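Local coordinates for unknown protein (Arabidopsis thaliana, PDB 2GM3) that belongs to the universal stress protein family and binds AMP, though its role in the plant cell is not established, at residues P5-A11 and R124-V130; D19-P23 and K84-L88; S132-G136 and D171-D175. One frame throughout, in Å; residues are numbered along the deposited sequence.

Overall arrangement
From the N terminus, the chain enters the middle strand of a five-stranded parallel sheet, 6-11. Contact 1 pairs this strand with strand 127-132 and closes the longest loop of the three. Contact 2 falls within that loop: residues 19-23, on the way to helix 25-39, lie against helix 81-99. Contact 3 follows in series. Its first segment, 132-136, begins at the end of the same strand 127-132. It closes the last loop, bringing the C-terminal tail, 171-175, back to the phosphate-side loop. Contacts 1 and 3 both touch AMP, with centres about 22 Å apart. Contact 2 lies across the chain's centre from contact 1, and its nearest atoms are about 5 Å from contact 3.

Contact 1: P5-A11 and R124-V130; sequences PTKVMVA and RPDFLVV. With AMP (adenosine monophosphate), chain G.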
loop_
_atom_site.group_PDB
_atom_site.type_symbol
_atom_site.label_atom_id
_atom_site.label_comp_id
_atom_site.label_asym_id
_atom_site.label_seq_id
_atom_site.Cartn_x
_atom_site.Cartn_y
_atom_site.Cartn_z
ATOM N N PRO A 5 4.090 -1.337 17.610
ATOM C CA PRO A 5 4.273 -2.316 16.538
ATOM C C PRO A 5 3.207 -2.118 15.489
ATOM O O PRO A 5 2.019 -1.989 15.821
ATOM C CB PRO A 5 4.127 -3.689 17.237
ATOM C CG PRO A 5 3.504 -3.419 18.525
ATOM C CD PRO A 5 3.846 -1.995 18.905
ATOM N N THR A 6 3.637 -2.061 14.232
ATOM C CA THR A 6 2.753 -1.709 13.151
ATOM C C THR A 6 1.903 -2.907 12.798
ATOM O O THR A 6 2.428 -3.999 12.535
ATOM C CB THR A 6 3.549 -1.199 11.971
ATOM O OG1 THR A 6 4.064 0.092 12.302
ATOM C CG2 THR A 6 2.681 -1.084 10.745
ATOM N N LYS A 7 0.587 -2.717 12.815
ATOM C CA LYS A 7 -0.329 -3.820 12.461
ATOM C C LYS A 7 -0.558 -3.831 10.973
ATOM O O LYS A 7 -1.129 -2.915 10.403
ATOM C CB LYS A 7 -1.674 -3.754 13.209
ATOM C CG LYS A 7 -1.579 -3.694 14.755
ATOM C CD LYS A 7 -2.920 -3.242 15.335
ATOM C CE LYS A 7 -2.737 -2.255 16.503
ATOM N NZ LYS A 7 -3.805 -1.181 16.514
ATOM N N VAL A 8 -0.101 -4.893 10.346
ATOM C CA VAL A 8 -0.226 -5.064 8.932
ATOM C C VAL A 8 -1.293 -6.126 8.657
ATOM O O VAL A 8 -1.063 -7.318 8.906
ATOM C CB VAL A 8 1.109 -5.541 8.368
ATOM C CG1 VAL A 8 1.068 -5.577 6.832
ATOM C CG2 VAL A 8 2.231 -4.657 8.869
HETATM N N MSE A 9 -2.443 -5.697 8.122
HETATM C CA MSE A 9 -3.480 -6.654 7.706
HETATM C C MSE A 9 -3.180 -7.161 6.308
HETATM O O MSE A 9 -2.941 -6.357 5.411
HETATM C CB MSE A 9 -4.858 -6.015 7.723
HETATM C CG MSE A 9 -5.951 -7.078 7.516
HETATM SE SE MSE A 9 -7.707 -6.431 7.933
HETATM C CE MSE A 9 -8.385 -6.620 6.284
ATOM N N VAL A 10 -3.170 -8.477 6.132
ATOM C CA VAL A 10 -2.808 -9.087 4.842
ATOM C C VAL A 10 -3.964 -9.957 4.420
ATOM O O VAL A 10 -4.307 -10.886 5.119
ATOM C CB VAL A 10 -1.541 -9.934 4.940
ATOM C CG1 VAL A 10 -1.222 -10.545 3.600
ATOM C CG2 VAL A 10 -0.346 -9.100 5.420
ATOM N N ALA A 11 -4.581 -9.629 3.293
ATOM C CA ALA A 11 -5.754 -10.303 2.824
ATOM C C ALA A 11 -5.272 -11.471 1.968
ATOM O O ALA A 11 -4.615 -11.266 0.940
ATOM C CB ALA A 11 -6.593 -9.332 2.011
ATOM N N ARG A 124 -8.892 -2.188 12.826
ATOM C CA ARG A 124 -8.082 -0.985 12.721
ATOM C C ARG A 124 -6.599 -1.251 12.616
ATOM O O ARG A 124 -5.840 -0.826 13.456
ATOM C CB ARG A 124 -8.453 0.033 13.823
ATOM C CG ARG A 124 -9.460 1.047 13.280
ATOM C CD ARG A 124 -10.317 1.689 14.311
ATOM N NE ARG A 124 -10.421 0.829 15.493
ATOM C CZ ARG A 124 -10.886 1.225 16.673
ATOM N NH1 ARG A 124 -11.321 2.465 16.871
ATOM N NH2 ARG A 124 -10.902 0.368 17.663
ATOM N N PRO A 125 -6.186 -1.940 11.544
ATOM C CA PRO A 125 -4.757 -2.179 11.291
ATOM C C PRO A 125 -4.128 -0.881 10.782
ATOM O O PRO A 125 -4.836 0.028 10.345
ATOM C CB PRO A 125 -4.767 -3.250 10.205
ATOM C CG PRO A 125 -6.053 -2.991 9.470
ATOM C CD PRO A 125 -7.038 -2.484 10.470
ATOM N N ASP A 126 -2.816 -0.764 10.876
ATOM C CA ASP A 126 -2.200 0.448 10.446
ATOM C C ASP A 126 -2.274 0.512 8.924
ATOM O O ASP A 126 -2.502 1.578 8.371
ATOM C CB ASP A 126 -0.785 0.522 10.958
ATOM C CG ASP A 126 -0.727 0.623 12.466
ATOM O OD1 ASP A 126 -1.203 1.625 13.037
ATOM O OD2 ASP A 126 -0.204 -0.314 13.091
ATOM N N PHE A 127 -2.087 -0.630 8.263
ATOM C CA PHE A 127 -2.360 -0.740 6.863
ATOM C C PHE A 127 -2.819 -2.100 6.387
ATOM O O PHE A 127 -2.663 -3.101 7.087
ATOM C CB PHE A 127 -1.211 -0.199 6.008
ATOM C CG PHE A 127 0.065 -1.002 6.037
ATOM C CD1 PHE A 127 0.451 -1.723 4.923
ATOM C CD2 PHE A 127 0.929 -0.945 7.131
ATOM C CE1 PHE A 127 1.670 -2.430 4.907
ATOM C CE2 PHE A 127 2.116 -1.633 7.134
ATOM C CZ PHE A 127 2.499 -2.381 6.021
ATOM N N LEU A 128 -3.354 -2.115 5.166
ATOM C CA LEU A 128 -3.852 -3.316 4.501
ATOM C C LEU A 128 -2.951 -3.657 3.322
ATOM O O LEU A 128 -2.665 -2.801 2.480
ATOM C CB LEU A 128 -5.283 -3.025 4.000
ATOM C CG LEU A 128 -6.008 -4.020 3.105
ATOM C CD1 LEU A 128 -6.073 -5.395 3.798
ATOM C CD2 LEU A 128 -7.371 -3.549 2.746
ATOM N N VAL A 129 -2.492 -4.893 3.267
ATOM C CA VAL A 129 -1.786 -5.401 2.101
ATOM C C VAL A 129 -2.703 -6.353 1.313
ATOM O O VAL A 129 -3.268 -7.299 1.875
ATOM C CB VAL A 129 -0.522 -6.167 2.501
ATOM C CG1 VAL A 129 0.176 -6.695 1.281
ATOM C CG2 VAL A 129 0.433 -5.301 3.320
ATOM N N VAL A 130 -2.858 -6.079 0.025
ATOM C CA VAL A 130 -3.563 -6.954 -0.861
ATOM C C VAL A 130 -2.657 -7.176 -2.035
ATOM O O VAL A 130 -1.915 -6.268 -2.446
ATOM C CB VAL A 130 -4.945 -6.348 -1.356
ATOM C CG1 VAL A 130 -5.943 -6.272 -0.188
ATOM C CG2 VAL A 130 -4.758 -4.962 -1.964
HETATM P P AMP G . -7.628 -8.656 -7.287
HETATM O O1P AMP G . -8.865 -9.346 -7.161
HETATM O O2P AMP G . -6.673 -9.268 -8.243
HETATM O O3P AMP G . -7.675 -7.213 -7.443
HETATM O "O5'" AMP G . -6.845 -8.787 -5.906
HETATM C "C5'" AMP G . -6.420 -10.053 -5.454
HETATM C "C4'" AMP G . -6.154 -9.890 -3.981
HETATM O "O4'" AMP G . -7.391 -9.643 -3.228
HETATM C "C3'" AMP G . -5.554 -11.118 -3.358
HETATM O "O3'" AMP G . -4.118 -11.083 -3.600
HETATM C "C2'" AMP G . -5.871 -10.883 -1.889
HETATM O "O2'" AMP G . -4.876 -10.019 -1.339
HETATM C "C1'" AMP G . -7.226 -10.185 -1.927
HETATM N N9 AMP G . -8.285 -11.212 -1.880
HETATM C C8 AMP G . -8.965 -11.759 -2.915
HETATM N N7 AMP G . -9.840 -12.661 -2.440
HETATM C C5 AMP G . -9.747 -12.659 -1.104
HETATM C C6 AMP G . -10.387 -13.341 -0.064
HETATM N N6 AMP G . -11.332 -14.239 -0.270
HETATM N N1 AMP G . -10.016 -13.083 1.184
HETATM C C2 AMP G . -9.071 -12.214 1.484
HETATM N N3 AMP G . -8.439 -11.536 0.537
HETATM C C4 AMP G . -8.758 -11.738 -0.756
#
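The backbone oxygen of Lys-7 accepts two N-H groups from the facing segment. Asp-126 N gives the shorter but bent bond, 2.8 Å to Lys-7 O, in the carbonyl plane. Phe-127 N makes a longer but straighter one, 3.3 Å to Lys-7 O, closer to the C=O axis. Asp-126 returns the grip through its side chain. With CG beside its own backbone N (chi1 -66°), it brings OD2 to within 2.5 Å of Lys-7 N and uses the anti lone pair. Further along, Met-9 N bonds to Phe-127 O, Met-9 O accepts from Val-129 N, and Ala-11 N bonds to Val-129 O.

The side chains alternate between the two faces of the sheet. On one face, Val-8 CG1 sits over the Phe-127 ring, a CH-pi contact at 4.0 Å from the centroid. Thr-6 CG2 meets the edge of that ring in plane. Trp-33 of the second subunit also meets this ring, nearly perpendicular. On the other face, selenomethionine Met-9 and Leu-128 lie side by side, pointing the same way, and both touch Ile-116 of helix 112-123. Met-9 CE is 3.6 Å from Leu-128 CD1. At the C-terminal end, Ala-11 O accepts a 2.6 Å bond from AMP O2'. Adjacent parallel strands with a nucleotide at their C-terminal ends are characteristic of the Rossmann-like alpha/beta fold of universal stress proteins.

Contact 2: D19-P23 and K84-L88; sequences DYPNP and KGLHL
Lys-84 reaches from helix 81-99 to the ring of Tyr-20. Its CB leads to CG, which meets the ring edge near its plane, 3.4 Å from Tyr-20 CD2. The chain bends at chi2 (136°), and CD stays beside the same ring carbon. CE then lies 3.7 Å from Tyr-20 CD2 and also approaches Tyr-20 CB. The two side chains cross at about a right angle. At the tip, Lys-84 NZ makes a weak hydrogen bond to Gln-79 O. The phenol end of Tyr-20 also has its partner outside the two segments: OH is hydrogen-bonded to Arg-78 O.

In this alpha/beta fold, the loop leaving the central strand 6-11 lies against the side of helix 81-99 on its way to helix 25-39. The inner end of the contact comes close to the AMP site. Between side chains, Pro-23 is about 4 Å from Cys-27 and Leu-88 about 4 Å from Val-12; Cys-27 and Val-12 bind AMP.

Three residues further along the helix, His-87 faces Pro-21, which follows a cis peptide bond. Pro-21 CG lies over a face of the imidazole, 3.9 Å from the centroid and 29° off the ring normal, a CH-pi contact. Pro-21 CB presses on His-87 CB at 3.4 Å. Pro-21 CG also lies over a face of the Tyr-20 ring, offset toward its rim. Leu-88 holds CG anti to its backbone N (chi1 -158°), and its CD1 meets Pro-23 CA at 3.4 Å and Pro-23 CB at 3.9 Å.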
loop_
_atom_site.group_PDB
_atom_site.type_symbol
_atom_site.label_atom_id
_atom_site.label_comp_id
_atom_site.label_asym_id
_atom_site.label_seq_id
_atom_site.Cartn_x
_atom_site.Cartn_y
_atom_site.Cartn_z
ATOM N N ASP A 19 -3.036 -26.243 -7.375
ATOM C CA ASP A 19 -3.751 -27.172 -6.517
ATOM C C ASP A 19 -3.891 -26.671 -5.058
ATOM O O ASP A 19 -3.101 -25.877 -4.540
ATOM C CB ASP A 19 -3.169 -28.588 -6.603
ATOM C CG ASP A 19 -3.896 -29.451 -7.635
ATOM O OD1 ASP A 19 -4.957 -29.006 -8.127
ATOM O OD2 ASP A 19 -3.422 -30.574 -7.956
ATOM N N TYR A 20 -4.949 -27.134 -4.426
ATOM C CA TYR A 20 -5.271 -26.792 -3.068
ATOM C C TYR A 20 -4.301 -27.562 -2.144
ATOM O O TYR A 20 -3.832 -28.664 -2.496
ATOM C CB TYR A 20 -6.793 -27.123 -2.913
ATOM C CG TYR A 20 -7.234 -28.133 -1.865
ATOM C CD1 TYR A 20 -7.024 -29.486 -2.057
ATOM C CD2 TYR A 20 -7.913 -27.727 -0.696
ATOM C CE1 TYR A 20 -7.427 -30.419 -1.106
ATOM C CE2 TYR A 20 -8.332 -28.655 0.273
ATOM C CZ TYR A 20 -8.075 -29.996 0.060
ATOM O OH TYR A 20 -8.480 -30.966 0.977
ATOM N N PRO A 21 -4.007 -26.989 -0.970
ATOM C CA PRO A 21 -4.465 -25.695 -0.471
ATOM C C PRO A 21 -3.561 -24.449 -0.631
ATOM O O PRO A 21 -3.488 -23.591 0.276
ATOM C CB PRO A 21 -4.856 -26.018 0.991
ATOM C CG PRO A 21 -4.330 -27.491 1.238
ATOM C CD PRO A 21 -3.381 -27.768 0.101
ATOM N N ASN A 22 -2.952 -24.330 -1.809
ATOM C CA ASN A 22 -2.060 -23.223 -2.104
ATOM C C ASN A 22 -2.715 -21.867 -2.034
ATOM O O ASN A 22 -3.864 -21.716 -2.487
ATOM C CB ASN A 22 -1.462 -23.447 -3.460
ATOM C CG ASN A 22 -0.703 -24.693 -3.488
ATOM O OD1 ASN A 22 0.066 -24.946 -2.576
ATOM N ND2 ASN A 22 -0.952 -25.529 -4.472
ATOM N N PRO A 23 -1.992 -20.869 -1.474
ATOM C CA PRO A 23 -2.431 -19.456 -1.565
ATOM C C PRO A 23 -2.407 -18.986 -3.009
ATOM O O PRO A 23 -1.688 -19.546 -3.827
ATOM C CB PRO A 23 -1.341 -18.712 -0.810
ATOM C CG PRO A 23 -0.091 -19.657 -0.939
ATOM C CD PRO A 23 -0.709 -21.013 -0.762
ATOM N N LYS A 84 -10.339 -25.170 3.085
ATOM C CA LYS A 84 -9.497 -24.361 2.197
ATOM C C LYS A 84 -9.075 -23.116 2.952
ATOM O O LYS A 84 -7.923 -22.731 2.924
ATOM C CB LYS A 84 -10.214 -24.022 0.880
ATOM C CG LYS A 84 -9.805 -24.959 -0.282
ATOM C CD LYS A 84 -10.984 -25.462 -1.153
ATOM C CE LYS A 84 -10.492 -25.864 -2.556
ATOM N NZ LYS A 84 -11.335 -26.861 -3.333
ATOM N N GLY A 85 -9.999 -22.548 3.717
ATOM C CA GLY A 85 -9.674 -21.391 4.520
ATOM C C GLY A 85 -8.588 -21.609 5.575
ATOM O O GLY A 85 -7.605 -20.834 5.639
ATOM N N LEU A 86 -8.776 -22.622 6.418
ATOM C CA LEU A 86 -7.882 -22.854 7.539
ATOM C C LEU A 86 -6.469 -23.222 7.049
ATOM O O LEU A 86 -5.485 -22.711 7.558
ATOM C CB LEU A 86 -8.463 -23.935 8.503
ATOM C CG LEU A 86 -9.771 -23.583 9.219
ATOM C CD1 LEU A 86 -10.367 -24.747 9.993
ATOM C CD2 LEU A 86 -9.579 -22.408 10.166
ATOM N N HIS A 87 -6.392 -24.096 6.049
ATOM C CA HIS A 87 -5.111 -24.545 5.475
ATOM C C HIS A 87 -4.328 -23.342 4.949
ATOM O O HIS A 87 -3.115 -23.252 5.031
ATOM C CB HIS A 87 -5.349 -25.462 4.270
ATOM C CG HIS A 87 -5.547 -26.906 4.611
ATOM N ND1 HIS A 87 -4.716 -27.597 5.467
ATOM C CD2 HIS A 87 -6.459 -27.806 4.169
ATOM C CE1 HIS A 87 -5.120 -28.855 5.555
ATOM N NE2 HIS A 87 -6.167 -29.011 4.764
ATOM N N LEU A 88 -5.075 -22.414 4.393
ATOM C CA LEU A 88 -4.540 -21.196 3.896
ATOM C C LEU A 88 -3.889 -20.365 5.017
ATOM O O LEU A 88 -2.732 -19.926 4.893
ATOM C CB LEU A 88 -5.684 -20.423 3.263
ATOM C CG LEU A 88 -5.431 -19.359 2.227
ATOM C CD1 LEU A 88 -4.460 -19.899 1.180
ATOM C CD2 LEU A 88 -6.768 -19.079 1.609
#

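Contact 3: S132-G136 and D171-D175; sequences SRGLG and DPADD. With AMP (adenosine monophosphate), chain G.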
loop_
_atom_site.group_PDB
_atom_site.type_symbol
_atom_site.label_atom_id
_atom_site.label_comp_id
_atom_site.label_asym_id
_atom_site.label_seq_id
_atom_site.Cartn_x
_atom_site.Cartn_y
_atom_site.Cartn_z
ATOM N N SER A 132 -2.638 -8.156 -6.148
ATOM C CA SER A 132 -3.451 -7.653 -7.220
ATOM C C SER A 132 -3.052 -8.347 -8.501
ATOM O O SER A 132 -1.872 -8.547 -8.755
ATOM C CB SER A 132 -3.264 -6.146 -7.363
ATOM O OG SER A 132 -3.824 -5.702 -8.595
ATOM N N ARG A 133 -4.038 -8.740 -9.290
ATOM C CA ARG A 133 -3.774 -9.410 -10.537
ATOM C C ARG A 133 -3.535 -8.367 -11.592
ATOM O O ARG A 133 -3.083 -8.686 -12.667
ATOM C CB ARG A 133 -4.928 -10.337 -10.904
ATOM C CG ARG A 133 -5.054 -11.510 -9.934
ATOM C CD ARG A 133 -6.327 -12.243 -10.131
ATOM N NE ARG A 133 -7.458 -11.459 -9.673
ATOM C CZ ARG A 133 -8.742 -11.797 -9.858
ATOM N NH1 ARG A 133 -9.067 -12.891 -10.537
ATOM N NH2 ARG A 133 -9.710 -11.019 -9.376
ATOM N N GLY A 134 -3.831 -7.112 -11.244
ATOM C CA GLY A 134 -3.688 -5.959 -12.115
ATOM C C GLY A 134 -4.662 -5.898 -13.267
ATOM O O GLY A 134 -4.272 -5.498 -14.371
ATOM N N LEU A 135 -5.920 -6.230 -13.005
ATOM C CA LEU A 135 -6.942 -6.371 -14.032
ATOM C C LEU A 135 -7.560 -5.058 -14.558
ATOM O O LEU A 135 -8.754 -4.998 -14.863
ATOM C CB LEU A 135 -8.017 -7.332 -13.515
ATOM C CG LEU A 135 -7.920 -8.845 -13.804
ATOM C CD1 LEU A 135 -6.584 -9.321 -14.400
ATOM C CD2 LEU A 135 -8.194 -9.575 -12.517
ATOM N N GLY A 136 -6.769 -4.004 -14.709
ATOM C CA GLY A 136 -7.304 -2.798 -15.384
ATOM C C GLY A 136 -6.254 -1.768 -15.777
ATOM O O GLY A 136 -5.133 -2.108 -16.177
ATOM N N ASP A 171 -3.014 -16.058 -18.566
ATOM C CA ASP A 171 -4.262 -15.345 -18.340
ATOM C C ASP A 171 -4.198 -14.708 -16.957
ATOM O O ASP A 171 -4.204 -15.403 -15.947
ATOM C CB ASP A 171 -5.459 -16.285 -18.468
ATOM C CG ASP A 171 -6.789 -15.594 -18.203
ATOM O OD1 ASP A 171 -6.820 -14.423 -17.758
ATOM O OD2 ASP A 171 -7.823 -16.249 -18.445
ATOM N N PRO A 172 -4.124 -13.369 -16.913
ATOM C CA PRO A 172 -3.887 -12.689 -15.639
ATOM C C PRO A 172 -5.014 -12.867 -14.618
ATOM O O PRO A 172 -4.789 -12.678 -13.386
ATOM C CB PRO A 172 -3.723 -11.219 -16.036
ATOM C CG PRO A 172 -3.531 -11.196 -17.520
ATOM C CD PRO A 172 -4.225 -12.424 -18.045
ATOM N N ALA A 173 -6.200 -13.240 -15.101
ATOM C CA ALA A 173 -7.345 -13.478 -14.206
ATOM C C ALA A 173 -7.075 -14.676 -13.295
ATOM O O ALA A 173 -7.544 -14.719 -12.167
ATOM C CB ALA A 173 -8.648 -13.668 -15.015
ATOM N N ASP A 174 -6.294 -15.624 -13.811
ATOM C CA ASP A 174 -5.817 -16.787 -13.081
ATOM C C ASP A 174 -4.933 -16.382 -11.944
ATOM O O ASP A 174 -4.039 -15.555 -12.095
ATOM C CB ASP A 174 -4.990 -17.677 -14.002
ATOM C CG ASP A 174 -5.818 -18.319 -15.071
ATOM O OD1 ASP A 174 -5.322 -18.446 -16.223
ATOM O OD2 ASP A 174 -6.979 -18.675 -14.776
ATOM N N ASP A 175 -5.162 -17.015 -10.808
ATOM C CA ASP A 175 -4.437 -16.703 -9.593
ATOM C C ASP A 175 -4.406 -17.981 -8.750
ATOM O O ASP A 175 -3.498 -18.175 -7.921
ATOM C CB ASP A 175 -5.099 -15.543 -8.847
ATOM C CG ASP A 175 -4.106 -14.706 -8.046
ATOM O OD1 ASP A 175 -4.542 -13.832 -7.276
ATOM O OD2 ASP A 175 -2.883 -14.907 -8.163
ATOM O OXT ASP A 175 -5.282 -18.860 -8.940
HETATM P P AMP G . -7.628 -8.656 -7.287
HETATM O O1P AMP G . -8.865 -9.346 -7.161
HETATM O O2P AMP G . -6.673 -9.268 -8.243
HETATM O O3P AMP G . -7.675 -7.213 -7.443
HETATM O "O5'" AMP G . -6.845 -8.787 -5.906
HETATM C "C5'" AMP G . -6.420 -10.053 -5.454
HETATM C "C4'" AMP G . -6.154 -9.890 -3.981
HETATM O "O4'" AMP G . -7.391 -9.643 -3.228
HETATM C "C3'" AMP G . -5.554 -11.118 -3.358
HETATM O "O3'" AMP G . -4.118 -11.083 -3.600
HETATM C "C2'" AMP G . -5.871 -10.883 -1.889
HETATM O "O2'" AMP G . -4.876 -10.019 -1.339
HETATM C "C1'" AMP G . -7.226 -10.185 -1.927
HETATM N N9 AMP G . -8.285 -11.212 -1.880
HETATM C C8 AMP G . -8.965 -11.759 -2.915
HETATM N N7 AMP G . -9.840 -12.661 -2.440
HETATM C C5 AMP G . -9.747 -12.659 -1.104
HETATM C C6 AMP G . -10.387 -13.341 -0.064
HETATM N N6 AMP G . -11.332 -14.239 -0.270
HETATM N N1 AMP G . -10.016 -13.083 1.184
HETATM C C2 AMP G . -9.071 -12.214 1.484
HETATM N N3 AMP G . -8.439 -11.536 0.537
HETATM C C4 AMP G . -8.758 -11.738 -0.756
#
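The phosphate end of the AMP pocket is bordered here by Arg-133, which also holds the C-terminal tail. Arg-133 NH1 donates to Ala-173 O at 2.9 Å. The carbonyl oxygen receives it on a lone pair, only 8° out of the guanidinium plane. Other N-H groups of the same residue turn to the nucleotide. Arg-133 NE meets AMP O2P at 2.7 Å in a nearly straight bond (170°), and Arg-133 NH2 reaches AMP O1P at 2.9 Å. Backbone Arg-133 N also bonds to AMP O2P, at 2.9 Å. A bend at chi3 (-71°) turns the guanidinium so that NE and NH2 meet the phosphate while NH1 meets Ala-173 O. Bonds to both partners should limit its rotation.

Leu-135 CD2 lies over the centre of one guanidinium face, 3.4 Å above the plane. Leu-135 CD1 packs on Pro-172 CB at 3.8 Å. The side-chain carboxylate of Asp-175 is nearly parallel to the guanidinium, but no N-H points at OD1. Asp-175 OD1 touches Arg-133 CG at 3.6 Å. It is hydrogen-bonded to Ser-26 OG, which is also hydrogen-bonded to AMP. Asp-175 OD2 forms a salt bridge with Arg-163.

Each backbone is shaped by its own turn. Ser-132 OG accepts from Gly-134 N in an ST turn. Asp-171 OD1 accepts from Ala-173 N in an Asx turn, within a type I beta turn. Gly-131, Gly-134 and a glycine just before Thr-145 fit the G-2x-G-9x-G(S/T) motif, the glycine-rich phosphate loop after the fourth strand that is typical of nucleotide-binding universal stress proteins.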